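PDB 2BCG: Rab GDP-dissociation inhibitor from Saccharomyces cerevisiae, which inhibits the release of GDP from the Rab GTPase SEC4, is essential in the secretory pathway, and extracts GDP-bound YPT7 from vacuolar membranes. Local coordinates for residues Trp82-Ile87 with His361-Ile366; Phe90-Gly95 with Ser232-Pro237; Gln308-Ala313 with Ser367-Thr372. All blocks are in the same frame, centred on the assembly; numbering follows the deposited sequence. Where two conformers were deposited one is given.

Contacts 1 and 3 share strand 362-369 of the large mixed sheet. In contact 3 this strand pairs edge to edge with strand 303-317, whereas in contact 1 its side chains meet the short strand 84-85. Their centres lie about 17 Å apart, and Ile366 O bonds to Ala313 N between them. Contact 2 lies in a small three-stranded sheet, its centre about 17 Å from that of contact 1, and a hydrogen bond from Tyr236 to Asp85 joins the two. Contacts 2 and 3 do not touch. Along the chain, contact 2 is nested inside the loop closed by contact 1, and the segments of contacts 1 and 3 alternate. Distant parts of the chain thus come together around one sheet.

Contact 1 of 3, residues Trp82-Ile87 with His361-Ile366; sequences WNVDLI and HYLAII
Trp82 and His361 begin a row of side-chain contacts between the short strand 84-85 with its preceding loop and one face of the large mixed sheet. This is layer packing, not strand pairing. The nearest CA atoms, those of Val84 and Leu363, are 7.8 Å apart, and the touching parts of the two segments run 15° apart in direction. The outer end of the Trp82 indole, CZ2 and CH2, lies over the rim of one face of the His361 imidazole. Trp82 CH2 is 3.9 Å from His361 CG. The ring planes meet at 49°, which is too oblique for a stack. Leu363 divides its two methyls. CD2 touches the Trp82 edge at CZ3, 3.9 Å away and near the ring plane. CD1, anti to CA (chi2 172°), extends away from CA to meet Val84 CG2 at 4.0 Å.

A second shell positions these groups. Trp82 NE1 bonds to Phe76 O, which fixes the turn of the indole, and Leu55 and Ile316 pack against it. A serine at Trp82 would take away the indole, and His361 and the CD2 branch of Leu363 would probably face a gap while Phe76 O lost its mate. Strand 84-85 pairs through its backbone with strand 52-53, Val84 with Val53. Asn83 ND2 reaches Asn355 O, and its OD1 bonds to a basic side chain of another protein chain. The Asp85 carboxylate, bound to Tyr236, also accepts from Ser52 OG and Leu241 N. By contrast, the buried Asp85 O has no polar partner in the model, and Ile365 CD1 lies 3.3 Å from it.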
loop_
_atom_site.group_PDB
_atom_site.type_symbol
_atom_site.label_atom_id
_atom_site.label_comp_id
_atom_site.label_asym_id
_atom_site.label_seq_id
_atom_site.Cartn_x
_atom_site.Cartn_y
_atom_site.Cartn_z
ATOM N N TRP A 82 13.636 7.082 -2.377
ATOM C CA TRP A 82 13.179 7.039 -0.978
ATOM C C TRP A 82 11.653 7.007 -0.911
ATOM O O TRP A 82 11.000 7.884 -1.483
ATOM C CB TRP A 82 13.738 8.248 -0.216
ATOM C CG TRP A 82 15.244 8.198 -0.049
ATOM C CD1 TRP A 82 16.198 8.574 -0.972
ATOM C CD2 TRP A 82 15.954 7.715 1.088
ATOM N NE1 TRP A 82 17.465 8.329 -0.477
ATOM C CE2 TRP A 82 17.347 7.842 0.804
ATOM C CE3 TRP A 82 15.559 7.218 2.341
ATOM C CZ2 TRP A 82 18.327 7.461 1.723
ATOM C CZ3 TRP A 82 16.533 6.840 3.251
ATOM C CH2 TRP A 82 17.901 6.963 2.942
ATOM N N ASN A 83 11.123 6.013 -0.196
ATOM C CA ASN A 83 9.679 5.863 0.024
ATOM C C ASN A 83 9.563 5.428 1.480
ATOM O O ASN A 83 9.575 4.244 1.791
ATOM C CB ASN A 83 9.085 4.773 -0.876
ATOM C CG ASN A 83 9.218 5.113 -2.340
ATOM O OD1 ASN A 83 8.519 6.000 -2.830
ATOM N ND2 ASN A 83 10.140 4.436 -3.042
ATOM N N VAL A 84 9.533 6.405 2.361
ATOM C CA VAL A 84 9.671 6.139 3.772
ATOM C C VAL A 84 8.323 6.149 4.478
ATOM O O VAL A 84 7.650 7.184 4.497
ATOM C CB VAL A 84 10.590 7.198 4.417
ATOM C CG1 VAL A 84 10.753 6.920 5.918
ATOM C CG2 VAL A 84 11.911 7.294 3.660
ATOM N N ASP A 85 7.942 4.999 5.034
ATOM C CA ASP A 85 6.682 4.887 5.784
ATOM C C ASP A 85 6.672 5.888 6.938
ATOM O O ASP A 85 7.639 6.005 7.719
ATOM C CB ASP A 85 6.531 3.484 6.377
ATOM C CG ASP A 85 6.473 2.397 5.330
ATOM O OD1 ASP A 85 6.089 2.659 4.165
ATOM O OD2 ASP A 85 6.818 1.249 5.703
ATOM N N LEU A 86 5.549 6.583 7.090
ATOM C CA LEU A 86 5.372 7.406 8.280
ATOM C C LEU A 86 4.933 6.557 9.483
ATOM O O LEU A 86 5.205 6.909 10.628
ATOM C CB LEU A 86 4.327 8.476 7.987
ATOM C CG LEU A 86 4.707 9.521 6.897
ATOM C CD1 LEU A 86 3.538 10.441 6.608
ATOM C CD2 LEU A 86 5.859 10.373 7.348
ATOM N N ILE A 87 4.236 5.446 9.186
ATOM C CA ILE A 87 3.705 4.557 10.216
ATOM C C ILE A 87 4.070 3.097 9.888
ATOM O O ILE A 87 3.596 2.564 8.884
ATOM C CB ILE A 87 2.162 4.703 10.383
ATOM C CG1 ILE A 87 1.833 6.139 10.772
ATOM C CG2 ILE A 87 1.656 3.646 11.409
ATOM C CD1 ILE A 87 0.342 6.385 11.005
ATOM N N HIS A 361 21.543 1.948 2.393
ATOM C CA HIS A 361 20.845 2.428 3.578
ATOM C C HIS A 361 19.808 1.437 4.120
ATOM O O HIS A 361 19.358 0.501 3.430
ATOM C CB HIS A 361 20.199 3.793 3.289
ATOM C CG HIS A 361 21.203 4.868 2.946
ATOM N ND1 HIS A 361 21.908 5.574 3.902
ATOM C CD2 HIS A 361 21.628 5.346 1.746
ATOM C CE1 HIS A 361 22.728 6.431 3.309
ATOM N NE2 HIS A 361 22.578 6.314 2.002
ATOM N N TYR A 362 19.490 1.623 5.404
ATOM C CA TYR A 362 18.417 0.875 6.070
ATOM C C TYR A 362 17.538 1.893 6.726
ATOM O O TYR A 362 18.031 2.923 7.192
ATOM C CB TYR A 362 18.984 -0.121 7.110
ATOM C CG TYR A 362 19.754 -1.266 6.478
ATOM C CD1 TYR A 362 21.003 -1.048 5.861
ATOM C CD2 TYR A 362 19.240 -2.567 6.498
ATOM C CE1 TYR A 362 21.697 -2.102 5.268
ATOM C CE2 TYR A 362 19.943 -3.622 5.917
ATOM C CZ TYR A 362 21.162 -3.367 5.299
ATOM O OH TYR A 362 21.875 -4.387 4.734
ATOM N N LEU A 363 16.248 1.578 6.771
ATOM C CA LEU A 363 15.297 2.360 7.534
ATOM C C LEU A 363 14.922 1.514 8.753
ATOM O O LEU A 363 14.570 0.348 8.640
ATOM C CB LEU A 363 14.028 2.633 6.716
ATOM C CG LEU A 363 14.193 3.559 5.488
ATOM C CD1 LEU A 363 12.937 3.590 4.655
ATOM C CD2 LEU A 363 14.547 4.957 5.973
ATOM N N ALA A 364 14.988 2.120 9.919
ATOM C CA ALA A 364 14.616 1.425 11.154
ATOM C C ALA A 364 13.650 2.336 11.853
ATOM O O ALA A 364 14.022 3.447 12.285
ATOM C CB ALA A 364 15.836 1.178 12.019
ATOM N N ILE A 365 12.396 1.908 11.911
ATOM C CA ILE A 365 11.390 2.739 12.529
ATOM C C ILE A 365 11.010 2.132 13.879
ATOM O O ILE A 365 10.559 0.992 13.965
ATOM C CB ILE A 365 10.148 2.875 11.659
ATOM C CG1 ILE A 365 10.543 3.380 10.252
ATOM C CG2 ILE A 365 9.180 3.835 12.342
ATOM C CD1 ILE A 365 9.327 3.660 9.332
ATOM N N ILE A 366 11.259 2.886 14.933
ATOM C CA ILE A 366 11.047 2.419 16.301
ATOM C C ILE A 366 9.728 3.024 16.764
ATOM O O ILE A 366 9.464 4.216 16.523
ATOM C CB ILE A 366 12.170 2.907 17.241
ATOM C CG1 ILE A 366 13.555 2.356 16.807
ATOM C CG2 ILE A 366 11.870 2.513 18.680
ATOM C CD1 ILE A 366 14.695 3.161 17.424
#

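Contact 2 of 3, residues Phe90-Gly95 with Ser232-Pro237; sequences FLMANG and SPYLYP
Tyr234 packs against Phe90, Leu91 and Met92, and its side chain maps the contact from base to tip. Tyr234 CB lies 3.8 Å from Phe90 CB, beside Leu91 O. At the next step outward, Tyr234 CD1 is 3.6 Å from Phe90 CB. Leu91 O approaches the ring at its edge, in its plane. On the other branch, Tyr234 CD2 is 4.0 Å from Phe90 CD1. The two rings are nearly parallel, at 26°, but they are slid apart and barely overlap. Further out, Tyr234 CE1 touches Met92 SD at 4.0 Å in an oblique Met-aromatic contact. At the tip, OH bonds to Gln331 NE2. Pro233 CG lies 3.6 Å above the ring plane of Tyr234, over its centre and on the face opposite Phe90 CD1. The ring thus has Pro233 over one face and the rim of Phe90 against the other. CG stands anti to the carbonyl carbon (chi1 -55°), and this sets the ring alongside Phe90, with Phe90 CD1 over its rim.

The backbones form an antiparallel pair. Leu91 N donates to Leu235 O at 2.9 Å and an almost straight 173°. Leu235 N returns a bond to Leu91 O at 2.8 Å, and Ala93 N adds one to Pro233 O at 2.8 Å. Ser232 OG closes an ST turn on the N of Tyr234.

Tyr236 and Pro237 begin a region that interacts with YPT1. Strand 234-237 is the middle strand of its small sheet, with 112-114 on its other side. Phe90 and Tyr236 rest on Val350 of strand 345-351. Pro233 packs on Tyr222 and Val226 of helix 212-229, while Gly95 occupies the N-cap position of helix 96-104.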
loop_
_atom_site.group_PDB
_atom_site.type_symbol
_atom_site.label_atom_id
_atom_site.label_comp_id
_atom_site.label_asym_id
_atom_site.label_seq_id
_atom_site.Cartn_x
_atom_site.Cartn_y
_atom_site.Cartn_z
ATOM N N PHE A 90 3.832 -4.288 9.108
ATOM C CA PHE A 90 3.962 -5.446 8.242
ATOM C C PHE A 90 2.605 -6.091 7.925
ATOM O O PHE A 90 1.596 -5.800 8.576
ATOM C CB PHE A 90 4.877 -6.464 8.895
ATOM C CG PHE A 90 6.317 -5.983 9.026
ATOM C CD1 PHE A 90 6.964 -5.947 10.271
ATOM C CD2 PHE A 90 7.030 -5.576 7.903
ATOM C CE1 PHE A 90 8.307 -5.521 10.366
ATOM C CE2 PHE A 90 8.358 -5.132 8.010
ATOM C CZ PHE A 90 8.998 -5.124 9.246
ATOM N N LEU A 91 2.576 -6.987 6.936
ATOM C CA LEU A 91 1.357 -7.794 6.677
ATOM C C LEU A 91 1.550 -9.231 7.209
ATOM O O LEU A 91 2.522 -9.874 6.849
ATOM C CB LEU A 91 1.102 -7.903 5.163
ATOM C CG LEU A 91 0.511 -6.667 4.454
ATOM C CD1 LEU A 91 1.596 -5.598 4.246
ATOM C CD2 LEU A 91 -0.137 -7.048 3.131
ATOM N N MET A 92 0.635 -9.722 8.046
ATOM C CA MET A 92 0.651 -11.159 8.335
ATOM C C MET A 92 0.377 -11.936 7.036
ATOM O O MET A 92 -0.609 -11.670 6.321
ATOM C CB MET A 92 -0.421 -11.533 9.368
ATOM C CG MET A 92 -0.097 -11.114 10.769
ATOM S SD MET A 92 1.155 -12.230 11.471
ATOM C CE MET A 92 0.489 -12.655 13.065
ATOM N N ALA A 93 1.227 -12.908 6.741
ATOM C CA ALA A 93 1.110 -13.657 5.496
ATOM C C ALA A 93 -0.235 -14.368 5.307
ATOM O O ALA A 93 -0.647 -14.533 4.168
ATOM C CB ALA A 93 2.255 -14.629 5.343
ATOM N N ASN A 94 -0.917 -14.765 6.394
ATOM C CA ASN A 94 -2.254 -15.393 6.275
ATOM C C ASN A 94 -3.336 -14.501 6.840
ATOM O O ASN A 94 -4.445 -14.961 7.192
ATOM C CB ASN A 94 -2.282 -16.794 6.943
ATOM C CG ASN A 94 -3.474 -17.650 6.480
ATOM O OD1 ASN A 94 -4.204 -18.216 7.308
ATOM N ND2 ASN A 94 -3.688 -17.712 5.165
ATOM N N GLY A 95 -3.023 -13.209 6.935
ATOM C CA GLY A 95 -3.969 -12.248 7.467
ATOM C C GLY A 95 -5.088 -11.843 6.514
ATOM O O GLY A 95 -5.093 -12.189 5.331
ATOM N N SER A 232 9.436 -15.884 8.460
ATOM C CA SER A 232 8.769 -15.040 9.432
ATOM C C SER A 232 7.279 -15.044 9.082
ATOM O O SER A 232 6.875 -15.504 8.016
ATOM C CB SER A 232 9.292 -13.588 9.364
ATOM O OG SER A 232 8.663 -12.917 8.268
ATOM N N PRO A 233 6.468 -14.485 9.971
ATOM C CA PRO A 233 5.054 -14.406 9.594
ATOM C C PRO A 233 4.674 -13.252 8.645
ATOM O O PRO A 233 3.489 -13.106 8.333
ATOM C CB PRO A 233 4.379 -14.207 10.938
ATOM C CG PRO A 233 5.392 -13.439 11.730
ATOM C CD PRO A 233 6.718 -13.935 11.314
ATOM N N TYR A 234 5.651 -12.464 8.186
ATOM C CA TYR A 234 5.340 -11.162 7.563
ATOM C C TYR A 234 5.725 -10.994 6.127
ATOM O O TYR A 234 6.784 -11.480 5.689
ATOM C CB TYR A 234 6.063 -10.046 8.313
ATOM C CG TYR A 234 5.792 -9.980 9.788
ATOM C CD1 TYR A 234 4.493 -9.814 10.258
ATOM C CD2 TYR A 234 6.836 -9.959 10.704
ATOM C CE1 TYR A 234 4.227 -9.734 11.614
ATOM C CE2 TYR A 234 6.586 -9.870 12.066
ATOM C CZ TYR A 234 5.277 -9.741 12.526
ATOM O OH TYR A 234 5.038 -9.621 13.882
ATOM N N LEU A 235 4.907 -10.199 5.440
ATOM C CA LEU A 235 5.241 -9.642 4.123
ATOM C C LEU A 235 5.346 -8.093 4.187
ATOM O O LEU A 235 4.826 -7.488 5.099
ATOM C CB LEU A 235 4.152 -10.022 3.114
ATOM C CG LEU A 235 3.759 -11.501 2.959
ATOM C CD1 LEU A 235 2.597 -11.662 1.978
ATOM C CD2 LEU A 235 4.992 -12.317 2.521
ATOM N N TYR A 236 6.005 -7.504 3.196
ATOM C CA TYR A 236 6.147 -6.045 3.117
ATOM C C TYR A 236 6.105 -5.645 1.628
ATOM O O TYR A 236 6.711 -6.313 0.806
ATOM C CB TYR A 236 7.459 -5.584 3.769
ATOM C CG TYR A 236 7.606 -4.071 3.812
ATOM C CD1 TYR A 236 7.013 -3.322 4.828
ATOM C CD2 TYR A 236 8.308 -3.388 2.799
ATOM C CE1 TYR A 236 7.094 -1.932 4.835
ATOM C CE2 TYR A 236 8.402 -2.002 2.818
ATOM C CZ TYR A 236 7.788 -1.284 3.820
ATOM O OH TYR A 236 7.923 0.086 3.791
ATOM N N PRO A 237 5.371 -4.582 1.285
ATOM C CA PRO A 237 5.289 -4.174 -0.131
ATOM C C PRO A 237 6.541 -3.490 -0.673
ATOM O O PRO A 237 7.108 -2.583 -0.035
ATOM C CB PRO A 237 4.143 -3.153 -0.150
ATOM C CG PRO A 237 4.133 -2.579 1.230
ATOM C CD PRO A 237 4.582 -3.696 2.163
#

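Contact 3 of 3, residues Gln308-Ala313 with Ser367-Thr372; sequences QRVIRA and STIIET
Arg309 and Ile370 meet with the methyl CD1 of Ile370 lying 3.8 Å above the guanidinium plane of Arg309, over its centre. The arginine chain bends at its third torsion (chi3 -54°), which brings the flat group over the isoleucine. Ile311 CG1 leads off from the 367-372 segment, while the CG2 branch stays behind. That methyl, Ile311 CG2, meets Ile370 CG1 at 3.8 Å and Thr368 CG2 at 3.9 Å. Val310 CG2 points at Ile369 CD1, but Ile369 was deposited in two conformers, so the closeness of that pair is doubtful. Ser367 OG sits between its backbone N and carbonyl carbon (chi1 70°). From there it reaches a water 3.1 Å away, and the same water accepts from Arg312 NE at 2.8 Å. The water lies in the guanidinium plane, whereas Val310 CG1 lies over one face. Arg312 NH2 goes on to Tyr417 O.

Three backbone bonds join the two segments: Ile370 N to Arg309 O at 2.9 Å, Ile311 N to Thr368 O at 3.0 Å, and Thr368 N to Ile311 O at 3.3 Å. A second water bridges Arg309 N and Ile370 O. With strand 391-402 on the far side of 303-317, this is antiparallel pairing inside the mixed beta sheet of the Rab GDI fold.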
loop_
_atom_site.group_PDB
_atom_site.type_symbol
_atom_site.label_atom_id
_atom_site.label_comp_id
_atom_site.label_asym_id
_atom_site.label_seq_id
_atom_site.Cartn_x
_atom_site.Cartn_y
_atom_site.Cartn_z
ATOM N N GLN A 308 -3.908 7.323 24.257
ATOM C CA GLN A 308 -2.547 6.867 23.958
ATOM C C GLN A 308 -1.873 7.744 22.918
ATOM O O GLN A 308 -2.486 8.204 21.969
ATOM C CB GLN A 308 -2.574 5.446 23.431
ATOM C CG GLN A 308 -3.165 4.431 24.374
ATOM C CD GLN A 308 -3.423 3.131 23.683
ATOM O OE1 GLN A 308 -2.763 2.142 23.969
ATOM N NE2 GLN A 308 -4.388 3.122 22.743
ATOM N N ARG A 309 -0.581 7.972 23.120
ATOM C CA ARG A 309 0.223 8.675 22.145
ATOM C C ARG A 309 1.339 7.717 21.756
ATOM O O ARG A 309 1.924 7.045 22.614
ATOM C CB ARG A 309 0.890 9.916 22.747
ATOM C CG ARG A 309 -0.051 11.082 23.015
ATOM C CD ARG A 309 0.748 12.357 23.296
ATOM N NE ARG A 309 1.731 12.199 24.379
ATOM C CZ ARG A 309 2.889 12.867 24.465
ATOM N NH1 ARG A 309 3.255 13.710 23.506
ATOM N NH2 ARG A 309 3.689 12.673 25.509
ATOM N N VAL A 310 1.629 7.678 20.462
ATOM C CA VAL A 310 2.659 6.781 19.954
ATOM C C VAL A 310 3.828 7.604 19.465
ATOM O O VAL A 310 3.654 8.515 18.656
ATOM C CB VAL A 310 2.105 5.941 18.772
ATOM C CG1 VAL A 310 3.137 4.900 18.316
ATOM C CG2 VAL A 310 0.814 5.230 19.162
ATOM N N ILE A 311 5.035 7.270 19.934
ATOM C CA ILE A 311 6.224 7.933 19.381
ATOM C C ILE A 311 6.750 7.040 18.262
ATOM O O ILE A 311 6.802 5.787 18.432
ATOM C CB ILE A 311 7.317 8.233 20.435
ATOM C CG1 ILE A 311 8.515 8.939 19.798
ATOM C CG2 ILE A 311 7.701 6.982 21.208
ATOM C CD1 ILE A 311 9.462 9.601 20.798
ATOM N N ARG A 312 7.095 7.672 17.134
ATOM C CA ARG A 312 7.656 6.951 15.994
ATOM C C ARG A 312 8.931 7.662 15.564
ATOM O O ARG A 312 8.922 8.880 15.251
ATOM C CB ARG A 312 6.654 6.864 14.837
ATOM C CG ARG A 312 5.391 6.065 15.236
ATOM C CD ARG A 312 4.322 6.062 14.192
ATOM N NE ARG A 312 3.223 5.138 14.520
ATOM C CZ ARG A 312 1.928 5.476 14.631
ATOM N NH1 ARG A 312 1.523 6.714 14.428
ATOM N NH2 ARG A 312 1.022 4.532 14.885
ATOM N N ALA A 313 10.030 6.913 15.641
ATOM C CA ALA A 313 11.346 7.479 15.351
ATOM C C ALA A 313 11.827 6.772 14.101
ATOM O O ALA A 313 12.135 5.596 14.140
ATOM C CB ALA A 313 12.333 7.214 16.491
ATOM N N SER A 367 8.914 2.241 17.457
ATOM C CA SER A 367 7.666 2.818 17.973
ATOM C C SER A 367 7.226 2.174 19.263
ATOM O O SER A 367 7.489 1.000 19.515
ATOM C CB SER A 367 6.572 2.750 16.931
ATOM O OG SER A 367 6.170 1.440 16.737
ATOM N N THR A 368 6.520 2.966 20.066
ATOM C CA THR A 368 5.892 2.433 21.261
ATOM C C THR A 368 4.878 3.456 21.738
ATOM O O THR A 368 4.900 4.621 21.310
ATOM C CB THR A 368 6.951 2.157 22.360
ATOM O OG1 THR A 368 6.381 1.337 23.396
ATOM C CG2 THR A 368 7.489 3.482 22.940
ATOM N N ILE A 369 3.967 2.990 22.580
ATOM C CA ILE A 369 3.062 3.870 23.290
ATOM C C ILE A 369 3.869 4.550 24.417
ATOM O O ILE A 369 4.561 3.892 25.203
ATOM C CB ILE A 369 1.930 3.020 23.903
ATOM C CG1 ILE A 369 1.026 2.422 22.812
ATOM C CG2 ILE A 369 1.138 3.814 24.955
ATOM C CD1 ILE A 369 0.420 3.419 21.871
ATOM N N ILE A 370 3.823 5.871 24.435
ATOM C CA ILE A 370 4.550 6.668 25.408
ATOM C C ILE A 370 4.002 6.385 26.804
ATOM O O ILE A 370 2.781 6.397 27.011
ATOM C CB ILE A 370 4.447 8.168 25.032
ATOM C CG1 ILE A 370 5.251 8.468 23.773
ATOM C CG2 ILE A 370 4.946 9.098 26.175
ATOM C CD1 ILE A 370 4.877 9.796 23.139
ATOM N N GLU A 371 4.906 6.127 27.750
ATOM C CA GLU A 371 4.499 5.948 29.167
ATOM C C GLU A 371 5.288 6.819 30.142
ATOM O O GLU A 371 5.077 6.729 31.362
ATOM C CB GLU A 371 4.526 4.478 29.593
ATOM C CG GLU A 371 5.917 3.832 29.537
ATOM C CD GLU A 371 5.877 2.370 29.916
ATOM O OE1 GLU A 371 6.463 2.012 30.983
ATOM O OE2 GLU A 371 5.254 1.587 29.163
ATOM N N THR A 372 6.195 7.649 29.638
ATOM C CA THR A 372 6.949 8.541 30.530
ATOM C C THR A 372 6.860 9.997 30.067
ATOM O O THR A 372 6.215 10.321 29.057
ATOM C CB THR A 372 8.455 8.182 30.647
ATOM O OG1 THR A 372 9.165 8.668 29.506
ATOM C CG2 THR A 372 8.659 6.678 30.825
HETATM O O HOH W 1 0.481 7.380 25.765
HETATM O O HOH W 2 3.570 2.519 15.357
#